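Local coordinates for protein QdtA (Thermoanaerobacterium thermosaccharolyticum, PDB 4ZU5) that belongs to the WxcM-like family of cupin-fold proteins, assembles as a pair of subunits and binds thymidine, at residues 22-25 with 26-29; 70-74 with 75-79; 125-128 with 129-133. All coordinates share one frame; numbering follows the deposited sequence.

Contact 1 (22-25 with 26-29); sequences PIEG and KIDI
The carbonyl oxygen E24 O is gripped by two backbone amides of the loop that follows its strand. D28 N donates to E24 O at 3.0 Å and lies in the carbonyl plane. I27 N reaches E24 O at 3.2 Å from above that plane, so it does not use a lone pair. The side chain of D28 returns the contact. D28 OD1 accepts a hydrogen bond from E24 N at 2.9 Å through its anti lone pair, and the bond is nearly straight, 167° at the hydrogen. Both polar atoms of the E24 backbone are therefore held by I27 and D28. The CG of D28 lies beside its own backbone N (chi1 -63°), which places the carboxylate next to the strand. A water extends the link: it donates to P22 O at 2.8 Å and more weakly to D28 OD2. E24 to I27 form a type II beta turn, with G25 and K26 at its corners, where strand 18-24 of the cupin fold ends. P22 to E24 also pair antiparallel with a strand of the second subunit, and P22 lies close to a bound thymidine. The side chains of E24 and I27 run alongside each other, with E24 OE1 3.3 Å from I27 CD1. The other oxygen, E24 OE2, accepts a hydrogen bond from Y116 N of the second subunit. On the other side of the backbone, I23 and I29 cross at about a right angle. Their CG2 methyls meet at 3.9 Å, and both side chains also pack on F10 and L111.

Contact 2 (70-74 with 75-79); sequences RLKIP and DEEKI
On one face of an antiparallel beta hairpin, E77 lies across from K72 and diagonally from R70. Its CB is 4.0 Å from K72 CB, its non-hydrogen-bonded partner. E77 CG is 3.6 Å from L71 O. The chain is extended, with CG turned anti to the backbone N (chi1 163°), and this carries the carboxylate toward R70. E77 CD meets R70 CG at 3.9 Å. At the tip, E77 OE1 approaches the edge of the R70 guanidinium near its plane, but at 3.7 Å from R70 NE this is a long salt bridge. E77 OE2 comes near both K72 CE and R70 CD, and is 4.0 Å from K72 NZ, beyond a salt bridge. The main ion pair of R70 is made by its NH1 with E98. On the other face, K78 NZ bonds E76 OE1 at 3.1 Å, coming from above the carboxylate plane, and I73 CG1 packs on E76 CB. Paired backbone bonds join L71 with K78 and I73 with E76. The strands are linked by a type II turn from I73 to E76, with P74 and D75 at its corners. Strand 76-82 is outermost in its sheet within the chain. Strand 67-73 lies between it and strand 96-100, and L71 and I73 rest on L2. Helix 125-136 packs against the turn end, where P74 touches Y128 and A132.

Contact 3 (125-128 with 129-133); sequences YDFY and IDEAK
Y125, F127 and Y128 all turn CG away from their own backbone N, with chi1 of -175° for Y125, and this lays each ring along the helix toward a residue of the next turn. These are i to i+4 contacts in the C-terminal helix 125-136, which packs on the cupin beta sheet. I129 covers one face of the Y125 ring. Its CG1 makes a CH-pi contact 3.9 Å from the ring centroid, and I129 CD1 reaches on to Y125 CZ. F127 and E131 form a second pair. E131 CG sits over a face of the F127 ring, 3.8 Å from its centroid and offset toward the rim. The bend of E131 at chi2 then lays its carboxylate at the rim of that face, near F127 CE1 and CZ, stacked with the planes only 6° apart. E131 OE2 also forms a salt bridge with K134 NZ, which probably helps to hold the carboxylate there. The backbone supplies the usual bonds beneath these pairs: I129 N to Y125 O, D130 N to D126 O, E131 N to F127 O and A132 N to Y128 O. At the start of the helix, N124 OD1 accepts a hydrogen bond from F127 N. Y128 is buried, and its OH bonds to L94 O. The methyl A132 CB lies over one face of the Y128 ring and is 3.6 Å from Y128 CZ.

Following the chain from the N terminus, the three contacts come in series; none nests in or crosses another. Contact 1 closes the turn after strand 18-24, next to the second subunit. Contact 2 closes the hairpin of strands 67-73 and 76-82. Contact 3 forms two successive turns of helix 125-136. Contact 1 stands apart, on the opposite side of the chain's centre, and its centre is about 27 Å from that of contact 2. Contacts 2 and 3 touch directly. Y128 OH, bonded to L94 O, is also 3.1 Å from K72 O, so its proton can at most be shared. A132 CB packs on P74 CD. Together they join the C-terminal helix to the sheet containing that hairpin.

Contact 1 (22-25 with 26-29)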
loop_
_atom_site.group_PDB
_atom_site.type_symbol
_atom_site.label_atom_id
_atom_site.label_comp_id
_atom_site.label_asym_id
_atom_site.label_seq_id
_atom_site.Cartn_x
_atom_site.Cartn_y
_atom_site.Cartn_z
ATOM N N PRO A 22 -6.454 -4.470 -6.560
ATOM C CA PRO A 22 -6.403 -3.052 -6.891
ATOM C C PRO A 22 -7.347 -2.279 -5.961
ATOM O O PRO A 22 -8.366 -2.835 -5.535
ATOM C CB PRO A 22 -6.967 -3.023 -8.323
ATOM C CG PRO A 22 -8.017 -4.115 -8.305
ATOM C CD PRO A 22 -7.512 -5.166 -7.323
ATOM N N ILE A 23 -6.962 -1.056 -5.631
ATOM C CA ILE A 23 -7.806 -0.180 -4.786
ATOM C C ILE A 23 -7.717 1.204 -5.395
ATOM O O ILE A 23 -6.663 1.843 -5.324
ATOM C CB ILE A 23 -7.365 -0.120 -3.330
ATOM C CG1 ILE A 23 -7.282 -1.503 -2.681
ATOM C CG2 ILE A 23 -8.333 0.734 -2.504
ATOM C CD1 ILE A 23 -6.739 -1.511 -1.273
ATOM N N GLU A 24 -8.828 1.680 -5.952
ATOM C CA GLU A 24 -8.917 3.028 -6.517
ATOM C C GLU A 24 -9.691 3.960 -5.566
ATOM O O GLU A 24 -10.696 3.542 -5.033
ATOM C CB GLU A 24 -9.626 3.003 -7.860
ATOM C CG GLU A 24 -8.879 2.186 -8.916
ATOM C CD GLU A 24 -9.269 2.584 -10.333
ATOM O OE1 GLU A 24 -10.460 2.891 -10.547
ATOM O OE2 GLU A 24 -8.367 2.693 -11.199
ATOM N N GLY A 25 -9.155 5.157 -5.307
ATOM C CA GLY A 25 -9.773 6.111 -4.409
ATOM C C GLY A 25 -11.165 6.502 -4.873
ATOM O O GLY A 25 -11.418 6.599 -6.083
ATOM N N LYS A 26 -12.094 6.490 -3.920
ATOM C CA LYS A 26 -13.479 6.849 -4.141
ATOM C C LYS A 26 -14.300 5.757 -4.813
ATOM O O LYS A 26 -15.548 5.853 -4.885
ATOM C CB LYS A 26 -13.621 8.181 -4.874
ATOM C CG LYS A 26 -13.089 9.376 -4.109
ATOM C CD LYS A 26 -13.693 10.691 -4.601
ATOM C CE LYS A 26 -13.354 10.930 -6.069
ATOM N NZ LYS A 26 -13.536 12.342 -6.492
ATOM N N ILE A 27 -13.653 4.699 -5.278
ATOM C CA ILE A 27 -14.333 3.573 -5.927
ATOM C C ILE A 27 -14.286 2.383 -4.981
ATOM O O ILE A 27 -15.296 2.055 -4.389
ATOM C CB ILE A 27 -13.714 3.240 -7.325
ATOM C CG1 ILE A 27 -13.943 4.464 -8.268
ATOM C CG2 ILE A 27 -14.299 1.962 -7.878
ATOM C CD1 ILE A 27 -13.181 4.464 -9.591
ATOM N N ASP A 28 -13.111 1.813 -4.715
ATOM C CA ASP A 28 -13.062 0.638 -3.861
ATOM C C ASP A 28 -13.135 0.993 -2.372
ATOM O O ASP A 28 -13.415 0.140 -1.525
ATOM C CB ASP A 28 -11.789 -0.138 -4.186
ATOM C CG ASP A 28 -11.784 -0.635 -5.617
ATOM O OD1 ASP A 28 -11.068 -0.032 -6.453
ATOM O OD2 ASP A 28 -12.599 -1.543 -5.918
ATOM N N ILE A 29 -12.796 2.246 -2.065
ATOM C CA ILE A 29 -12.897 2.833 -0.748
ATOM C C ILE A 29 -13.556 4.193 -0.940
ATOM O O ILE A 29 -13.518 4.789 -2.031
ATOM C CB ILE A 29 -11.539 3.009 -0.082
ATOM C CG1 ILE A 29 -10.550 3.800 -0.950
ATOM C CG2 ILE A 29 -10.928 1.629 0.213
ATOM C CD1 ILE A 29 -9.272 4.200 -0.268
HETATM O O HOH W 1 -10.909 -4.030 -5.435
#

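Contact 2 (70-74 with 75-79)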
loop_
_atom_site.group_PDB
_atom_site.type_symbol
_atom_site.label_atom_id
_atom_site.label_comp_id
_atom_site.label_asym_id
_atom_site.label_seq_id
_atom_site.Cartn_x
_atom_site.Cartn_y
_atom_site.Cartn_z
ATOM N N ARG A 70 -7.025 -4.264 17.810
ATOM C CA ARG A 70 -7.960 -4.038 18.920
ATOM C C ARG A 70 -8.607 -2.685 18.695
ATOM O O ARG A 70 -7.935 -1.669 18.694
ATOM C CB ARG A 70 -7.224 -4.081 20.268
ATOM C CG ARG A 70 -8.018 -3.620 21.489
ATOM C CD ARG A 70 -7.214 -3.705 22.813
ATOM N NE ARG A 70 -6.693 -5.046 23.078
ATOM C CZ ARG A 70 -5.418 -5.411 22.987
ATOM N NH1 ARG A 70 -4.465 -4.559 22.647
ATOM N NH2 ARG A 70 -5.095 -6.665 23.181
ATOM N N LEU A 71 -9.923 -2.692 18.490
ATOM C CA LEU A 71 -10.702 -1.509 18.275
ATOM C C LEU A 71 -11.531 -1.256 19.520
ATOM O O LEU A 71 -12.162 -2.169 20.061
ATOM C CB LEU A 71 -11.674 -1.687 17.104
ATOM C CG LEU A 71 -10.986 -2.185 15.836
ATOM C CD1 LEU A 71 -11.992 -2.805 14.873
ATOM C CD2 LEU A 71 -10.280 -1.012 15.220
ATOM N N LYS A 72 -11.590 0.001 19.922
ATOM C CA LYS A 72 -12.476 0.320 21.011
ATOM C C LYS A 72 -13.069 1.707 20.994
ATOM O O LYS A 72 -12.482 2.680 20.528
ATOM C CB LYS A 72 -11.767 -0.012 22.323
ATOM C CG LYS A 72 -11.401 1.130 23.229
ATOM C CD LYS A 72 -10.214 0.662 24.056
ATOM C CE LYS A 72 -10.608 0.314 25.485
ATOM N NZ LYS A 72 -9.330 -0.001 26.180
ATOM N N ILE A 73 -14.295 1.774 21.495
ATOM C CA ILE A 73 -14.957 3.006 21.765
ATOM C C ILE A 73 -15.496 2.791 23.185
ATOM O O ILE A 73 -15.438 1.680 23.719
ATOM C CB ILE A 73 -16.118 3.252 20.768
ATOM C CG1 ILE A 73 -17.197 2.154 20.830
ATOM C CG2 ILE A 73 -15.572 3.250 19.353
ATOM C CD1 ILE A 73 -18.383 2.372 19.893
ATOM N N PRO A 74 -16.119 3.815 23.740
ATOM C CA PRO A 74 -16.570 3.634 25.114
ATOM C C PRO A 74 -17.517 2.442 25.239
ATOM O O PRO A 74 -18.424 2.255 24.417
ATOM C CB PRO A 74 -17.247 4.967 25.422
ATOM C CG PRO A 74 -16.483 5.934 24.581
ATOM C CD PRO A 74 -16.311 5.197 23.282
ATOM N N ASP A 75 -17.206 1.584 26.207
ATOM C CA ASP A 75 -18.055 0.462 26.568
ATOM C C ASP A 75 -17.970 -0.651 25.546
ATOM O O ASP A 75 -18.601 -1.671 25.728
ATOM C CB ASP A 75 -19.520 0.906 26.715
ATOM C CG ASP A 75 -19.740 1.879 27.889
ATOM O OD1 ASP A 75 -18.984 1.797 28.882
ATOM O OD2 ASP A 75 -20.677 2.716 27.825
ATOM N N GLU A 76 -17.203 -0.501 24.468
ATOM C CA GLU A 76 -17.177 -1.576 23.502
ATOM C C GLU A 76 -15.776 -1.875 23.023
ATOM O O GLU A 76 -14.999 -0.967 22.798
ATOM C CB GLU A 76 -18.086 -1.210 22.338
ATOM C CG GLU A 76 -18.450 -2.383 21.439
ATOM C CD GLU A 76 -19.321 -3.405 22.150
ATOM O OE1 GLU A 76 -18.865 -4.565 22.318
ATOM O OE2 GLU A 76 -20.433 -3.013 22.570
ATOM N N GLU A 77 -15.448 -3.151 22.863
ATOM C CA GLU A 77 -14.183 -3.481 22.268
ATOM C C GLU A 77 -14.288 -4.724 21.413
ATOM O O GLU A 77 -15.026 -5.640 21.752
ATOM C CB GLU A 77 -13.144 -3.649 23.358
ATOM C CG GLU A 77 -11.906 -4.379 22.890
ATOM C CD GLU A 77 -10.857 -4.493 23.978
ATOM O OE1 GLU A 77 -10.252 -5.581 24.050
ATOM O OE2 GLU A 77 -10.679 -3.524 24.746
ATOM N N LYS A 78 -13.565 -4.756 20.298
ATOM C CA LYS A 78 -13.499 -5.940 19.452
ATOM C C LYS A 78 -12.098 -6.107 18.997
ATOM O O LYS A 78 -11.362 -5.158 18.728
ATOM C CB LYS A 78 -14.270 -5.856 18.122
ATOM C CG LYS A 78 -15.695 -5.381 18.182
ATOM C CD LYS A 78 -16.620 -6.336 18.914
ATOM C CE LYS A 78 -17.876 -5.569 19.316
ATOM N NZ LYS A 78 -18.906 -6.456 19.907
ATOM N N ILE A 79 -11.780 -7.343 18.731
ATOM C CA ILE A 79 -10.486 -7.568 18.161
ATOM C C ILE A 79 -10.684 -8.271 16.824
ATOM O O ILE A 79 -11.414 -9.246 16.691
ATOM C CB ILE A 79 -9.475 -8.132 19.201
ATOM C CG1 ILE A 79 -9.014 -9.495 18.822
ATOM C CG2 ILE A 79 -9.889 -8.008 20.652
ATOM C CD1 ILE A 79 -7.788 -9.305 17.969
#

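Contact 3 (125-128 with 129-133)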
loop_
_atom_site.group_PDB
_atom_site.type_symbol
_atom_site.label_atom_id
_atom_site.label_comp_id
_atom_site.label_asym_id
_atom_site.label_seq_id
_atom_site.Cartn_x
_atom_site.Cartn_y
_atom_site.Cartn_z
ATOM N N TYR A 125 -5.321 9.097 26.083
ATOM C CA TYR A 125 -6.452 8.221 26.248
ATOM C C TYR A 125 -7.594 8.885 26.983
ATOM O O TYR A 125 -8.746 8.673 26.622
ATOM C CB TYR A 125 -6.021 6.927 26.914
ATOM C CG TYR A 125 -7.131 5.920 27.003
ATOM C CD1 TYR A 125 -7.561 5.223 25.879
ATOM C CD2 TYR A 125 -7.817 5.711 28.189
ATOM C CE1 TYR A 125 -8.606 4.314 25.945
ATOM C CE2 TYR A 125 -8.821 4.773 28.286
ATOM C CZ TYR A 125 -9.244 4.086 27.174
ATOM O OH TYR A 125 -10.308 3.224 27.243
ATOM N N ASP A 126 -7.307 9.729 27.971
ATOM C CA ASP A 126 -8.411 10.380 28.718
ATOM C C ASP A 126 -9.161 11.403 27.865
ATOM O O ASP A 126 -10.368 11.529 27.953
ATOM C CB ASP A 126 -7.929 11.072 29.998
ATOM C CG ASP A 126 -7.393 10.090 31.029
ATOM O OD1 ASP A 126 -7.922 8.973 31.184
ATOM O OD2 ASP A 126 -6.400 10.441 31.676
ATOM N N PHE A 127 -8.426 12.109 27.029
ATOM C CA PHE A 127 -9.038 13.043 26.102
ATOM C C PHE A 127 -9.856 12.273 25.070
ATOM O O PHE A 127 -10.961 12.671 24.749
ATOM C CB PHE A 127 -7.971 13.896 25.407
ATOM C CG PHE A 127 -8.556 14.940 24.471
ATOM C CD1 PHE A 127 -9.386 15.950 24.969
ATOM C CD2 PHE A 127 -8.338 14.885 23.086
ATOM C CE1 PHE A 127 -9.972 16.881 24.118
ATOM C CE2 PHE A 127 -8.892 15.838 22.239
ATOM C CZ PHE A 127 -9.707 16.841 22.753
ATOM N N TYR A 128 -9.300 11.187 24.542
ATOM C CA TYR A 128 -10.028 10.359 23.612
ATOM C C TYR A 128 -11.380 10.039 24.225
ATOM O O TYR A 128 -12.422 10.320 23.657
ATOM C CB TYR A 128 -9.306 9.049 23.265
ATOM C CG TYR A 128 -10.236 8.088 22.615
ATOM C CD1 TYR A 128 -10.694 8.318 21.328
ATOM C CD2 TYR A 128 -10.787 7.043 23.316
ATOM C CE1 TYR A 128 -11.670 7.528 20.773
ATOM C CE2 TYR A 128 -11.753 6.237 22.758
ATOM C CZ TYR A 128 -12.179 6.470 21.465
ATOM O OH TYR A 128 -13.169 5.659 20.964
ATOM N N ILE A 129 -11.357 9.429 25.405
ATOM C CA ILE A 129 -12.581 8.967 26.042
ATOM C C ILE A 129 -13.584 10.076 26.259
ATOM O O ILE A 129 -14.768 9.861 26.067
ATOM C CB ILE A 129 -12.285 8.292 27.409
ATOM C CG1 ILE A 129 -11.487 6.997 27.203
ATOM C CG2 ILE A 129 -13.571 7.962 28.159
ATOM C CD1 ILE A 129 -12.272 5.880 26.537
ATOM N N ASP A 130 -13.127 11.232 26.699
ATOM C CA ASP A 130 -14.023 12.349 26.870
ATOM C C ASP A 130 -14.697 12.668 25.553
ATOM O O ASP A 130 -15.906 12.778 25.522
ATOM C CB ASP A 130 -13.286 13.592 27.347
ATOM C CG ASP A 130 -13.050 13.566 28.855
ATOM O OD1 ASP A 130 -13.780 12.856 29.593
ATOM O OD2 ASP A 130 -12.113 14.263 29.281
ATOM N N GLU A 131 -13.904 12.911 24.512
ATOM C CA GLU A 131 -14.481 13.232 23.181
ATOM C C GLU A 131 -15.415 12.120 22.691
ATOM O O GLU A 131 -16.492 12.368 22.165
ATOM C CB GLU A 131 -13.381 13.430 22.132
ATOM C CG GLU A 131 -12.483 14.641 22.304
ATOM C CD GLU A 131 -13.260 15.911 22.605
ATOM O OE1 GLU A 131 -13.572 16.617 21.622
ATOM O OE2 GLU A 131 -13.587 16.171 23.800
ATOM N N ALA A 132 -14.999 10.873 22.837
ATOM C CA ALA A 132 -15.800 9.784 22.320
ATOM C C ALA A 132 -17.077 9.568 23.107
ATOM O O ALA A 132 -18.091 9.154 22.557
ATOM C CB ALA A 132 -14.970 8.506 22.296
ATOM N N LYS A 133 -17.062 9.808 24.411
ATOM C CA LYS A 133 -18.307 9.708 25.172
ATOM C C LYS A 133 -19.342 10.716 24.682
ATOM O O LYS A 133 -20.518 10.401 24.637
ATOM C CB LYS A 133 -18.077 9.868 26.688
ATOM C CG LYS A 133 -17.767 8.553 27.397
ATOM C CD LYS A 133 -17.103 8.764 28.747
ATOM C CE LYS A 133 -17.049 7.515 29.621
ATOM N NZ LYS A 133 -16.162 7.807 30.810
#